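Local coordinates for protein SUBA (Escherichia coli, PDB 2IY9) that cleaves the endoplasmic reticulum chaperone BiP of host cells as the subtilisin-like serine protease subunit of the AB5 subtilase cytotoxin, at residues T40-V46 with A283-C288; P45-V51 with G142-N148; D213-R217 with K298-L302; N244-A250 with V315-L321. All blocks are in the same frame, centred on the assembly; numbering follows the deposited sequence.

Overall arrangement
All four contacts belong to one subtilase fold, a parallel sheet of seven strands flanked by helices. Contact 2 pairs strands 47-52 and 147-149 and lies nearest the residues inferred to form the charge relay system: the side chain of Val50 is about 4 Å from that of Asp52, and that of Asn148 about 7 Å from that of His89. Contact 1, its centre about 11 Å from that of contact 2, shares Pro45 and Val46 and adds the end of helix 271-288, where Ala283 CB meets Val48 CG2 at 3.5 Å. Contacts 3 and 4, centres about 10 Å apart, lie farther along the sheet, joined by the Arg217 NH1 to Asp248 OD2 salt bridge of 2.8 Å.

Contact 1: T40-V46 with A283-C288; sequences TDKNTPV and AAMTSC
Ser287, Val46 and Thr40 carry most of the surface buried where the loop leading into strand 47-52 of the subtilase sheet lies along one side of the C-terminal part of helix 271-288. Ser287 is the centre of the contact. Its OG lies between its own backbone N and carbonyl carbon (chi1 78°), which directs it both back along the helix and out to the loop: it donates to Ala284 O at 2.7 Å and accepts from Asp41 N at 3.1 Å, with a fairly straight N-H...O angle of 159°. One hydroxyl thus ties a helix carbonyl to the loop backbone.

Val46 covers the adjoining turn of the helix with both methyls. CG1 rests near the Ala283 methyl, while CG2 comes within 3.6 Å of Ser287 CA; the two branches thereby straddle Thr286 OG1. That hydroxyl is turned back into the helix and donates to Ala283 O at 2.6 Å, approaching from the same face of the carbonyl plane as Ser287 N.

Thr40 brings its CB to 3.3 Å from Ser287 OG and its CG2 to 3.9 Å from Ala284 CB, whereas its OG1 is committed elsewhere, to Met37 O. Ile327 of helix 323-331 touches both Thr40 and Ala284, and the neighbouring Cys288 is joined by a disulfide to Cys331.

Between Thr40 and Val46 the loop makes a type I beta turn from Asp41 to Thr44. A water bridges this turn to the helix, accepting from Thr44 OG1 and donating to Asp41 OD1 and, at 2.7 Å, to Ser287 O.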
loop_
_atom_site.group_PDB
_atom_site.type_symbol
_atom_site.label_atom_id
_atom_site.label_comp_id
_atom_site.label_asym_id
_atom_site.label_seq_id
_atom_site.Cartn_x
_atom_site.Cartn_y
_atom_site.Cartn_z
ATOM N N THR A 40 -5.802 -11.390 -15.284
ATOM C CA THR A 40 -5.038 -10.146 -15.447
ATOM C C THR A 40 -4.369 -10.068 -16.824
ATOM O O THR A 40 -4.150 -11.094 -17.481
ATOM C CB THR A 40 -3.968 -9.966 -14.336
ATOM O OG1 THR A 40 -2.961 -10.974 -14.453
ATOM C CG2 THR A 40 -4.599 -10.052 -12.944
ATOM N N ASP A 41 -4.050 -8.848 -17.249
ATOM C CA ASP A 41 -3.460 -8.587 -18.562
ATOM C C ASP A 41 -1.976 -8.242 -18.386
ATOM O O ASP A 41 -1.624 -7.092 -18.102
ATOM C CB ASP A 41 -4.235 -7.452 -19.263
ATOM C CG ASP A 41 -3.601 -7.002 -20.585
ATOM O OD1 ASP A 41 -4.347 -6.610 -21.507
ATOM O OD2 ASP A 41 -2.355 -6.998 -20.706
ATOM N N LYS A 42 -1.116 -9.242 -18.572
ATOM C CA LYS A 42 0.338 -9.077 -18.391
ATOM C C LYS A 42 0.972 -8.250 -19.515
ATOM O O LYS A 42 2.140 -7.872 -19.446
ATOM C CB LYS A 42 1.034 -10.444 -18.255
ATOM C CG LYS A 42 1.173 -11.245 -19.559
ATOM C CD LYS A 42 1.855 -12.615 -19.335
ATOM C CE LYS A 42 3.344 -12.488 -18.999
ATOM N NZ LYS A 42 3.937 -13.785 -18.494
ATOM N N ASN A 43 0.188 -7.973 -20.545
ATOM C CA ASN A 43 0.642 -7.187 -21.679
ATOM C C ASN A 43 0.479 -5.688 -21.466
ATOM O O ASN A 43 0.958 -4.895 -22.264
ATOM C CB ASN A 43 -0.079 -7.654 -22.947
ATOM C CG ASN A 43 0.295 -9.076 -23.330
ATOM O OD1 ASN A 43 1.478 -9.396 -23.492
ATOM N ND2 ASN A 43 -0.709 -9.943 -23.459
ATOM N N THR A 44 -0.194 -5.314 -20.377
ATOM C CA THR A 44 -0.379 -3.915 -20.011
ATOM C C THR A 44 0.571 -3.591 -18.869
ATOM O O THR A 44 0.435 -4.150 -17.776
ATOM C CB THR A 44 -1.831 -3.638 -19.583
ATOM O OG1 THR A 44 -2.705 -3.851 -20.704
ATOM C CG2 THR A 44 -1.987 -2.208 -19.080
ATOM N N PRO A 45 1.551 -2.713 -19.122
ATOM C CA PRO A 45 2.508 -2.405 -18.065
ATOM C C PRO A 45 1.843 -1.680 -16.905
ATOM O O PRO A 45 1.012 -0.788 -17.103
ATOM C CB PRO A 45 3.536 -1.506 -18.768
ATOM C CG PRO A 45 3.336 -1.796 -20.259
ATOM C CD PRO A 45 1.862 -1.978 -20.360
ATOM N N VAL A 46 2.185 -2.114 -15.700
ATOM C CA VAL A 46 1.690 -1.507 -14.478
ATOM C C VAL A 46 2.893 -1.248 -13.608
ATOM O O VAL A 46 3.640 -2.174 -13.302
ATOM C CB VAL A 46 0.715 -2.450 -13.726
ATOM C CG1 VAL A 46 0.316 -1.859 -12.371
ATOM C CG2 VAL A 46 -0.531 -2.719 -14.561
ATOM N N ALA A 283 -2.677 -3.300 -8.198
ATOM C CA ALA A 283 -1.830 -3.377 -9.405
ATOM C C ALA A 283 -2.383 -4.396 -10.403
ATOM O O ALA A 283 -2.484 -4.109 -11.602
ATOM C CB ALA A 283 -0.388 -3.710 -9.042
ATOM N N ALA A 284 -2.740 -5.576 -9.896
ATOM C CA ALA A 284 -3.307 -6.650 -10.699
ATOM C C ALA A 284 -4.604 -6.211 -11.381
ATOM O O ALA A 284 -4.804 -6.467 -12.563
ATOM C CB ALA A 284 -3.543 -7.884 -9.836
ATOM N N MET A 285 -5.482 -5.548 -10.629
ATOM C CA MET A 285 -6.708 -4.986 -11.189
ATOM C C MET A 285 -6.419 -3.973 -12.303
ATOM O O MET A 285 -7.027 -4.031 -13.385
ATOM C CB MET A 285 -7.525 -4.316 -10.094
ATOM C CG MET A 285 -7.960 -5.256 -8.982
ATOM S SD MET A 285 -8.578 -4.389 -7.539
ATOM C CE MET A 285 -10.074 -3.611 -8.119
ATOM N N THR A 286 -5.468 -3.070 -12.058
ATOM C CA THR A 286 -5.193 -1.978 -13.013
ATOM C C THR A 286 -4.736 -2.503 -14.372
ATOM O O THR A 286 -4.982 -1.867 -15.402
ATOM C CB THR A 286 -4.134 -0.988 -12.499
ATOM O OG1 THR A 286 -2.874 -1.654 -12.402
ATOM C CG2 THR A 286 -4.516 -0.402 -11.146
ATOM N N SER A 287 -4.073 -3.664 -14.370
ATOM C CA SER A 287 -3.643 -4.304 -15.614
ATOM C C SER A 287 -4.814 -4.454 -16.593
ATOM O O SER A 287 -4.625 -4.338 -17.810
ATOM C CB SER A 287 -2.976 -5.663 -15.344
ATOM O OG SER A 287 -3.916 -6.705 -15.076
ATOM N N CYS A 288 -6.012 -4.678 -16.049
ATOM C CA CYS A 288 -7.230 -4.905 -16.846
ATOM C C CYS A 288 -7.857 -3.649 -17.447
ATOM O O CYS A 288 -8.566 -3.725 -18.460
ATOM C CB CYS A 288 -8.263 -5.672 -16.019
ATOM S SG CYS A 288 -7.695 -7.346 -15.712
HETATM O O HOH W 1 -5.624 -4.314 -20.352
#

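Contact 2: P45-V51 with G142-N148; sequences PVVVSVV and GEEKIIN
Val47 and Ser49 pair through their backbones with segment 142-148, in the parallel seven-stranded sheet of the subtilase fold, where strands 47-52 and 147-149 are neighbours. Backbone bonds set the register in two stages. At the start, Val47 N donates to Gly142 O and Val47 O accepts from Glu144 N. After a corner in the partner segment, Ser49 N meets Ile146 O at 3.0 Å with an angle of 161°, Ser49 O receives Asn148 N, and Val51 N reaches Asn148 O. A water bridges the corner, donating to Val47 O at 2.6 Å and to Gly142 O while accepting from Ile146 N.

The polar side-chain link is Ser49 OG to Glu144 OE2, 2.9 Å, meeting the carboxylate oxygen nearly along its C-O axis. OG stands anti to the backbone N (chi1 -170°), which turns it to the Glu144 carboxylate, lying alongside on the same face. Arg115 of strand 111-116 forms a salt bridge to the same OE2, consistent with a buried glutamate kept charged. On the opposite face, Asn148 ND2 hydrogen-bonds to Ser279 OG of helix 271-288.

Apolar contacts line the face of Ser49. Val47 CG1 touches the Glu144 CG methylene at 4.1 Å, and Ile133 of helix 125-134 covers Ser49, Glu144 and Ile147. Farther along, Val51 CG2 packs on Ile147 CG2 at 3.8 Å.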
loop_
_atom_site.group_PDB
_atom_site.type_symbol
_atom_site.label_atom_id
_atom_site.label_comp_id
_atom_site.label_asym_id
_atom_site.label_seq_id
_atom_site.Cartn_x
_atom_site.Cartn_y
_atom_site.Cartn_z
ATOM N N PRO A 45 1.551 -2.713 -19.122
ATOM C CA PRO A 45 2.508 -2.405 -18.065
ATOM C C PRO A 45 1.843 -1.680 -16.905
ATOM O O PRO A 45 1.012 -0.788 -17.103
ATOM C CB PRO A 45 3.536 -1.506 -18.768
ATOM C CG PRO A 45 3.336 -1.796 -20.259
ATOM C CD PRO A 45 1.862 -1.978 -20.360
ATOM N N VAL A 46 2.185 -2.114 -15.700
ATOM C CA VAL A 46 1.690 -1.507 -14.478
ATOM C C VAL A 46 2.893 -1.248 -13.608
ATOM O O VAL A 46 3.640 -2.174 -13.302
ATOM C CB VAL A 46 0.715 -2.450 -13.726
ATOM C CG1 VAL A 46 0.316 -1.859 -12.371
ATOM C CG2 VAL A 46 -0.531 -2.719 -14.561
ATOM N N VAL A 47 3.074 0.011 -13.222
ATOM C CA VAL A 47 4.162 0.422 -12.348
ATOM C C VAL A 47 3.551 0.891 -11.033
ATOM O O VAL A 47 2.747 1.827 -11.005
ATOM C CB VAL A 47 4.994 1.577 -12.965
ATOM C CG1 VAL A 47 6.130 1.974 -12.036
ATOM C CG2 VAL A 47 5.533 1.198 -14.352
ATOM N N VAL A 48 3.933 0.236 -9.943
ATOM C CA VAL A 48 3.493 0.653 -8.624
ATOM C C VAL A 48 4.544 1.585 -8.029
ATOM O O VAL A 48 5.749 1.295 -8.049
ATOM C CB VAL A 48 3.263 -0.561 -7.694
ATOM C CG1 VAL A 48 2.873 -0.104 -6.276
ATOM C CG2 VAL A 48 2.192 -1.491 -8.282
ATOM N N SER A 49 4.084 2.720 -7.515
ATOM C CA SER A 49 4.977 3.657 -6.859
ATOM C C SER A 49 5.276 3.155 -5.438
ATOM O O SER A 49 4.364 2.807 -4.690
ATOM C CB SER A 49 4.337 5.051 -6.860
ATOM O OG SER A 49 5.277 6.028 -6.432
ATOM N N VAL A 50 6.554 3.071 -5.084
ATOM C CA VAL A 50 6.928 2.682 -3.725
ATOM C C VAL A 50 7.596 3.879 -3.052
ATOM O O VAL A 50 8.784 4.165 -3.285
ATOM C CB VAL A 50 7.789 1.399 -3.676
ATOM C CG1 VAL A 50 8.354 1.161 -2.263
ATOM C CG2 VAL A 50 6.964 0.205 -4.102
ATOM N N VAL A 51 6.795 4.589 -2.251
ATOM C CA VAL A 51 7.229 5.808 -1.568
ATOM C C VAL A 51 7.703 5.347 -0.188
ATOM O O VAL A 51 6.901 4.957 0.687
ATOM C CB VAL A 51 6.097 6.865 -1.498
ATOM C CG1 VAL A 51 6.618 8.187 -0.902
ATOM C CG2 VAL A 51 5.505 7.112 -2.900
ATOM N N GLY A 142 -1.676 3.672 -15.880
ATOM C CA GLY A 142 -1.142 2.463 -15.242
ATOM C C GLY A 142 0.271 2.610 -14.687
ATOM O O GLY A 142 0.718 1.754 -13.920
ATOM N N GLU A 143 0.974 3.671 -15.091
ATOM C CA GLU A 143 2.296 3.992 -14.537
ATOM C C GLU A 143 2.124 4.906 -13.325
ATOM O O GLU A 143 1.723 6.068 -13.466
ATOM C CB GLU A 143 3.210 4.640 -15.593
ATOM C CG GLU A 143 3.487 3.738 -16.811
ATOM C CD GLU A 143 4.389 4.370 -17.870
ATOM O OE1 GLU A 143 4.580 5.610 -17.874
ATOM O OE2 GLU A 143 4.921 3.611 -18.713
ATOM N N GLU A 144 2.404 4.358 -12.140
ATOM C CA GLU A 144 2.286 5.088 -10.860
ATOM C C GLU A 144 0.854 5.584 -10.569
ATOM O O GLU A 144 0.640 6.645 -9.953
ATOM C CB GLU A 144 3.333 6.209 -10.766
ATOM C CG GLU A 144 4.769 5.718 -10.957
ATOM C CD GLU A 144 5.800 6.675 -10.400
ATOM O OE1 GLU A 144 6.512 7.306 -11.199
ATOM O OE2 GLU A 144 5.907 6.790 -9.164
ATOM N N LYS A 145 -0.122 4.803 -11.025
ATOM C CA LYS A 145 -1.528 5.013 -10.691
ATOM C C LYS A 145 -1.780 4.570 -9.246
ATOM O O LYS A 145 -2.542 5.207 -8.487
ATOM C CB LYS A 145 -2.400 4.178 -11.635
ATOM C CG LYS A 145 -3.881 4.526 -11.618
ATOM C CD LYS A 145 -4.660 3.601 -12.539
ATOM C CE LYS A 145 -6.119 4.025 -12.697
ATOM N NZ LYS A 145 -6.266 5.343 -13.415
ATOM N N ILE A 146 -1.160 3.446 -8.894
ATOM C CA ILE A 146 -1.240 2.910 -7.553
ATOM C C ILE A 146 0.025 3.310 -6.816
ATOM O O ILE A 146 1.126 2.924 -7.207
ATOM C CB ILE A 146 -1.397 1.370 -7.530
ATOM C CG1 ILE A 146 -2.600 0.912 -8.379
ATOM C CG2 ILE A 146 -1.481 0.873 -6.078
ATOM C CD1 ILE A 146 -3.909 1.726 -8.148
ATOM N N ILE A 147 -0.164 4.082 -5.747
ATOM C CA ILE A 147 0.921 4.645 -4.960
ATOM C C ILE A 147 0.965 4.016 -3.565
ATOM O O ILE A 147 0.066 4.227 -2.746
ATOM C CB ILE A 147 0.766 6.195 -4.838
ATOM C CG1 ILE A 147 0.678 6.851 -6.231
ATOM C CG2 ILE A 147 1.917 6.803 -4.036
ATOM C CD1 ILE A 147 0.114 8.272 -6.182
ATOM N N ASN A 148 2.026 3.256 -3.301
ATOM C CA ASN A 148 2.176 2.539 -2.037
ATOM C C ASN A 148 2.941 3.346 -1.008
ATOM O O ASN A 148 4.109 3.720 -1.216
ATOM C CB ASN A 148 2.884 1.207 -2.264
ATOM C CG ASN A 148 2.941 0.358 -1.006
ATOM O OD1 ASN A 148 3.893 0.441 -0.203
ATOM N ND2 ASN A 148 1.906 -0.436 -0.806
HETATM O O HOH W 2 0.112 1.711 -11.014
#

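Contact 3: D213-R217 with K298-L302; sequences DPVIR and KRTLL
A largely buried salt-bridge network of Asp213, Arg217 and Lys298 joins the start of strand 215-221 to helix 294-304. Lys298 brings the helix's contribution: its chain is extended throughout, with CG anti to the backbone N (chi1 179°), and this full length carries the ammonium group across to the strand. There NZ donates to two backbone carbonyls, Val215 O at 2.8 Å and Asp213 O at 3.0 Å. NZ stands 32° out of the carbonyl plane of Val215, and it meets Asp213 O from well above that carbonyl's plane. A water accepts from NZ as well, while the salt bridge from NZ to Asp213 OD2 is long at 3.6 Å.

Asp213 is held from its own side of the contact. Arg217 approaches end-on, NH1 and NH2 both donating to OD2 on its syn side, the shorter bond being NH2 to OD2 at 2.8 Å. Asp213 OD1 meanwhile accepts from Val215 N at 3.0 Å, an Asx turn leading into the strand. The Asp213 carboxylate, in contact with both, would be expected to compensate the closeness of Arg217 and Lys298; Arg217 NH1 has a second carboxylate in Asp248.

The strand is an inner member of the parallel subtilase sheet, and the helix segment runs almost parallel to it, 19° between directions and 10.6 Å between axes. Ile216 makes the apolar part of the contact. It and the Lys298 chain lie side by side, pointing opposite ways, Ile216 CG1 3.8 Å from Lys298 CD, and Ile216 CD1 meets Leu301 CD2 at 4.0 Å. Leu282 and Val278 of helix 271-288 flank this patch, touching Ile216 and Leu301 respectively.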
loop_
_atom_site.group_PDB
_atom_site.type_symbol
_atom_site.label_atom_id
_atom_site.label_comp_id
_atom_site.label_asym_id
_atom_site.label_seq_id
_atom_site.Cartn_x
_atom_site.Cartn_y
_atom_site.Cartn_z
ATOM N N ASP A 213 -12.345 10.674 -2.137
ATOM C CA ASP A 213 -11.150 10.357 -1.335
ATOM C C ASP A 213 -10.242 9.316 -2.043
ATOM O O ASP A 213 -10.681 8.192 -2.290
ATOM C CB ASP A 213 -11.600 9.872 0.051
ATOM C CG ASP A 213 -10.444 9.510 0.985
ATOM O OD1 ASP A 213 -9.261 9.787 0.691
ATOM O OD2 ASP A 213 -10.742 8.922 2.044
ATOM N N PRO A 214 -8.997 9.704 -2.391
ATOM C CA PRO A 214 -8.078 8.821 -3.117
ATOM C C PRO A 214 -7.203 7.925 -2.217
ATOM O O PRO A 214 -6.396 7.158 -2.729
ATOM C CB PRO A 214 -7.189 9.810 -3.852
ATOM C CG PRO A 214 -7.033 10.932 -2.876
ATOM C CD PRO A 214 -8.375 11.023 -2.144
ATOM N N VAL A 215 -7.372 8.031 -0.900
ATOM C CA VAL A 215 -6.601 7.235 0.069
ATOM C C VAL A 215 -7.362 5.949 0.447
ATOM O O VAL A 215 -8.554 5.992 0.726
ATOM C CB VAL A 215 -6.277 8.057 1.346
ATOM C CG1 VAL A 215 -5.416 7.241 2.348
ATOM C CG2 VAL A 215 -5.560 9.374 0.989
ATOM N N ILE A 216 -6.647 4.822 0.462
ATOM C CA ILE A 216 -7.149 3.553 0.973
ATOM C C ILE A 216 -6.289 3.182 2.180
ATOM O O ILE A 216 -5.084 2.944 2.047
ATOM C CB ILE A 216 -7.113 2.437 -0.104
ATOM C CG1 ILE A 216 -8.042 2.801 -1.271
ATOM C CG2 ILE A 216 -7.545 1.092 0.495
ATOM C CD1 ILE A 216 -7.870 1.899 -2.491
ATOM N N ARG A 217 -6.912 3.193 3.355
ATOM C CA ARG A 217 -6.216 3.058 4.642
ATOM C C ARG A 217 -6.267 1.602 5.067
ATOM O O ARG A 217 -7.342 1.034 5.196
ATOM C CB ARG A 217 -6.896 3.924 5.717
ATOM C CG ARG A 217 -6.917 5.417 5.390
ATOM C CD ARG A 217 -8.116 6.146 6.031
ATOM N NE ARG A 217 -8.174 7.517 5.518
ATOM C CZ ARG A 217 -8.806 7.866 4.405
ATOM N NH1 ARG A 217 -9.480 6.950 3.708
ATOM N NH2 ARG A 217 -8.789 9.130 3.998
ATOM N N LYS A 298 -11.122 1.943 -6.388
ATOM C CA LYS A 298 -11.360 1.938 -4.943
ATOM C C LYS A 298 -12.684 1.249 -4.587
ATOM O O LYS A 298 -12.714 0.375 -3.710
ATOM C CB LYS A 298 -11.325 3.352 -4.369
ATOM C CG LYS A 298 -11.582 3.411 -2.859
ATOM C CD LYS A 298 -11.187 4.765 -2.260
ATOM C CE LYS A 298 -11.561 4.811 -0.787
ATOM N NZ LYS A 298 -11.188 6.111 -0.187
ATOM N N ARG A 299 -13.757 1.646 -5.270
ATOM C CA ARG A 299 -15.074 1.032 -5.087
ATOM C C ARG A 299 -15.054 -0.490 -5.293
ATOM O O ARG A 299 -15.561 -1.233 -4.462
ATOM C CB ARG A 299 -16.108 1.685 -6.028
ATOM C CG ARG A 299 -17.530 1.153 -5.869
ATOM C CD ARG A 299 -18.505 1.822 -6.849
ATOM N NE ARG A 299 -18.171 1.535 -8.249
ATOM C CZ ARG A 299 -17.731 2.435 -9.134
ATOM N NH1 ARG A 299 -17.567 3.709 -8.796
ATOM N NH2 ARG A 299 -17.461 2.057 -10.378
ATOM N N THR A 300 -14.472 -0.957 -6.397
ATOM C CA THR A 300 -14.440 -2.396 -6.643
ATOM C C THR A 300 -13.665 -3.122 -5.539
ATOM O O THR A 300 -14.110 -4.157 -5.057
ATOM C CB THR A 300 -13.911 -2.745 -8.044
ATOM O OG1 THR A 300 -14.759 -2.139 -9.030
ATOM C CG2 THR A 300 -13.904 -4.265 -8.262
ATOM N N LEU A 301 -12.532 -2.570 -5.116
ATOM C CA LEU A 301 -11.772 -3.166 -4.007
ATOM C C LEU A 301 -12.614 -3.293 -2.737
ATOM O O LEU A 301 -12.681 -4.365 -2.128
ATOM C CB LEU A 301 -10.513 -2.358 -3.696
ATOM C CG LEU A 301 -9.597 -3.011 -2.642
ATOM C CD1 LEU A 301 -8.831 -4.200 -3.243
ATOM C CD2 LEU A 301 -8.631 -1.983 -2.076
ATOM N N LEU A 302 -13.262 -2.195 -2.356
ATOM C CA LEU A 302 -14.041 -2.149 -1.126
ATOM C C LEU A 302 -15.313 -2.967 -1.192
ATOM O O LEU A 302 -15.621 -3.680 -0.235
ATOM C CB LEU A 302 -14.358 -0.706 -0.731
ATOM C CG LEU A 302 -13.116 0.176 -0.546
ATOM C CD1 LEU A 302 -13.556 1.530 -0.009
ATOM C CD2 LEU A 302 -12.065 -0.476 0.369
HETATM O O HOH W 3 -12.434 5.938 2.296
#

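Contact 4: N244-A250 with V315-L321; sequences NNWVDIA and VTEGRVL
Val315 fills the hollow between Val247 and Ala250 at the outermost strand of the parallel subtilase sheet, 249-252, where segment 315-321 runs alongside. The two methyls of Val315 divide the space: CG2 sits 4.0 Å from both Val247 CG1 and Ala250 CB, while CG1 lies against the backbone at Ile249 N. At the other end the bump comes from segment 244-250. Ile249 CG1 stands anti to its N (chi1 -162°), sending CD1 along segment 315-321 to Leu321, 3.8 Å from its CA; Leu301 of helix 294-304 touches both residues.

Backbone bonds close the seam, Ala250 N donating to Arg319 O and Leu321 N to Ala250 O at 2.9 Å, the latter with an angle of 170°.

Thr316 wedges into the bend formed by 245-247: OG1 accepts from Asn245 N at 3.0 Å, and the backbone N of Thr316 donates to Val247 O. The extended Arg319 chain runs alongside Asp248. Arg319 NH1 meets Asp248 O, 2.9 Å away, at the edge of the guanidinium, in the carbonyl plane on a lone pair and only 2° out of the guanidinium plane.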
loop_
_atom_site.group_PDB
_atom_site.type_symbol
_atom_site.label_atom_id
_atom_site.label_comp_id
_atom_site.label_asym_id
_atom_site.label_seq_id
_atom_site.Cartn_x
_atom_site.Cartn_y
_atom_site.Cartn_z
ATOM N N ASN A 244 -12.917 2.180 13.402
ATOM C CA ASN A 244 -13.952 2.459 12.429
ATOM C C ASN A 244 -13.884 3.923 11.987
ATOM O O ASN A 244 -13.674 4.817 12.813
ATOM C CB ASN A 244 -15.324 2.122 13.009
ATOM C CG ASN A 244 -16.416 2.173 11.972
ATOM O OD1 ASN A 244 -16.865 3.246 11.582
ATOM N ND2 ASN A 244 -16.844 1.011 11.511
ATOM N N ASN A 245 -14.027 4.141 10.681
ATOM C CA ASN A 245 -13.923 5.472 10.047
ATOM C C ASN A 245 -12.487 6.018 9.875
ATOM O O ASN A 245 -12.293 7.109 9.324
ATOM C CB ASN A 245 -14.821 6.507 10.746
ATOM C CG ASN A 245 -15.401 7.521 9.776
ATOM O OD1 ASN A 245 -15.530 8.707 10.101
ATOM N ND2 ASN A 245 -15.758 7.064 8.578
ATOM N N TRP A 246 -11.495 5.255 10.346
ATOM C CA TRP A 246 -10.083 5.598 10.149
ATOM C C TRP A 246 -9.292 4.495 9.422
ATOM O O TRP A 246 -8.091 4.641 9.198
ATOM C CB TRP A 246 -9.413 5.926 11.487
ATOM C CG TRP A 246 -9.992 7.126 12.155
ATOM C CD1 TRP A 246 -11.102 7.171 12.957
ATOM C CD2 TRP A 246 -9.493 8.465 12.078
ATOM N NE1 TRP A 246 -11.321 8.463 13.392
ATOM C CE2 TRP A 246 -10.348 9.276 12.866
ATOM C CE3 TRP A 246 -8.412 9.062 11.414
ATOM C CZ2 TRP A 246 -10.154 10.656 13.002
ATOM C CZ3 TRP A 246 -8.210 10.437 11.562
ATOM C CH2 TRP A 246 -9.079 11.214 12.357
ATOM N N VAL A 247 -9.982 3.410 9.063
ATOM C CA VAL A 247 -9.388 2.266 8.366
ATOM C C VAL A 247 -10.397 1.805 7.309
ATOM O O VAL A 247 -11.564 1.560 7.634
ATOM C CB VAL A 247 -9.089 1.091 9.351
ATOM C CG1 VAL A 247 -8.527 -0.123 8.609
ATOM C CG2 VAL A 247 -8.139 1.539 10.503
ATOM N N ASP A 248 -9.952 1.687 6.056
ATOM C CA ASP A 248 -10.844 1.280 4.954
ATOM C C ASP A 248 -10.940 -0.236 4.747
ATOM O O ASP A 248 -12.002 -0.757 4.382
ATOM C CB ASP A 248 -10.421 1.959 3.645
ATOM C CG ASP A 248 -10.530 3.474 3.717
ATOM O OD1 ASP A 248 -11.655 3.986 3.900
ATOM O OD2 ASP A 248 -9.487 4.152 3.616
ATOM N N ILE A 249 -9.830 -0.932 4.982
ATOM C CA ILE A 249 -9.720 -2.363 4.700
ATOM C C ILE A 249 -8.615 -2.966 5.565
ATOM O O ILE A 249 -7.645 -2.278 5.930
ATOM C CB ILE A 249 -9.423 -2.624 3.184
ATOM C CG1 ILE A 249 -9.743 -4.075 2.790
ATOM C CG2 ILE A 249 -7.972 -2.239 2.819
ATOM C CD1 ILE A 249 -9.747 -4.318 1.276
ATOM N N ALA A 250 -8.767 -4.248 5.884
ATOM C CA ALA A 250 -7.712 -4.995 6.539
ATOM C C ALA A 250 -7.194 -6.079 5.604
ATOM O O ALA A 250 -7.940 -6.658 4.802
ATOM C CB ALA A 250 -8.202 -5.591 7.862
ATOM N N VAL A 315 -12.545 -1.701 11.655
ATOM C CA VAL A 315 -12.425 -1.411 10.225
ATOM C C VAL A 315 -13.795 -0.995 9.701
ATOM O O VAL A 315 -14.808 -1.633 10.020
ATOM C CB VAL A 315 -11.979 -2.681 9.428
ATOM C CG1 VAL A 315 -11.905 -2.396 7.917
ATOM C CG2 VAL A 315 -10.652 -3.227 9.936
ATOM N N THR A 316 -13.832 0.060 8.886
ATOM C CA THR A 316 -15.081 0.467 8.249
ATOM C C THR A 316 -15.717 -0.729 7.566
ATOM O O THR A 316 -15.094 -1.409 6.735
ATOM C CB THR A 316 -14.885 1.639 7.263
ATOM O OG1 THR A 316 -14.424 2.773 7.997
ATOM C CG2 THR A 316 -16.212 2.007 6.555
ATOM N N GLU A 317 -16.950 -0.998 7.975
ATOM C CA GLU A 317 -17.768 -2.106 7.487
ATOM C C GLU A 317 -17.139 -3.492 7.633
ATOM O O GLU A 317 -17.580 -4.436 6.992
ATOM C CB GLU A 317 -18.218 -1.869 6.041
ATOM C CG GLU A 317 -18.763 -0.489 5.810
ATOM C CD GLU A 317 -20.103 -0.517 5.179
ATOM O OE1 GLU A 317 -21.086 -0.659 5.943
ATOM O OE2 GLU A 317 -20.174 -0.388 3.934
ATOM N N GLY A 318 -16.121 -3.611 8.477
ATOM C CA GLY A 318 -15.488 -4.911 8.735
ATOM C C GLY A 318 -14.815 -5.525 7.518
ATOM O O GLY A 318 -14.707 -6.749 7.417
ATOM N N ARG A 319 -14.339 -4.674 6.606
ATOM C CA ARG A 319 -13.792 -5.118 5.324
ATOM C C ARG A 319 -12.462 -5.859 5.396
ATOM O O ARG A 319 -11.475 -5.368 5.982
ATOM C CB ARG A 319 -13.637 -3.946 4.352
ATOM C CG ARG A 319 -14.919 -3.268 3.967
ATOM C CD ARG A 319 -14.689 -2.355 2.795
ATOM N NE ARG A 319 -15.761 -1.385 2.645
ATOM C CZ ARG A 319 -15.706 -0.128 3.072
ATOM N NH1 ARG A 319 -14.621 0.329 3.694
ATOM N NH2 ARG A 319 -16.744 0.676 2.878
ATOM N N VAL A 320 -12.439 -7.026 4.753
ATOM C CA VAL A 320 -11.232 -7.835 4.636
ATOM C C VAL A 320 -10.944 -8.106 3.162
ATOM O O VAL A 320 -11.838 -8.511 2.395
ATOM C CB VAL A 320 -11.348 -9.154 5.445
ATOM C CG1 VAL A 320 -10.183 -10.106 5.131
ATOM C CG2 VAL A 320 -11.399 -8.856 6.943
ATOM N N LEU A 321 -9.694 -7.870 2.776
ATOM C CA LEU A 321 -9.227 -8.042 1.410
ATOM C C LEU A 321 -9.590 -9.407 0.831
ATOM O O LEU A 321 -9.239 -10.447 1.397
ATOM C CB LEU A 321 -7.708 -7.843 1.356
ATOM C CG LEU A 321 -7.053 -8.028 -0.016
ATOM C CD1 LEU A 321 -7.547 -6.963 -0.990
ATOM C CD2 LEU A 321 -5.520 -8.047 0.080
HETATM O O HOH W 4 -18.785 0.651 9.611
HETATM O O HOH W 5 -14.263 3.081 3.964
HETATM O O HOH W 6 -12.880 4.505 6.609
#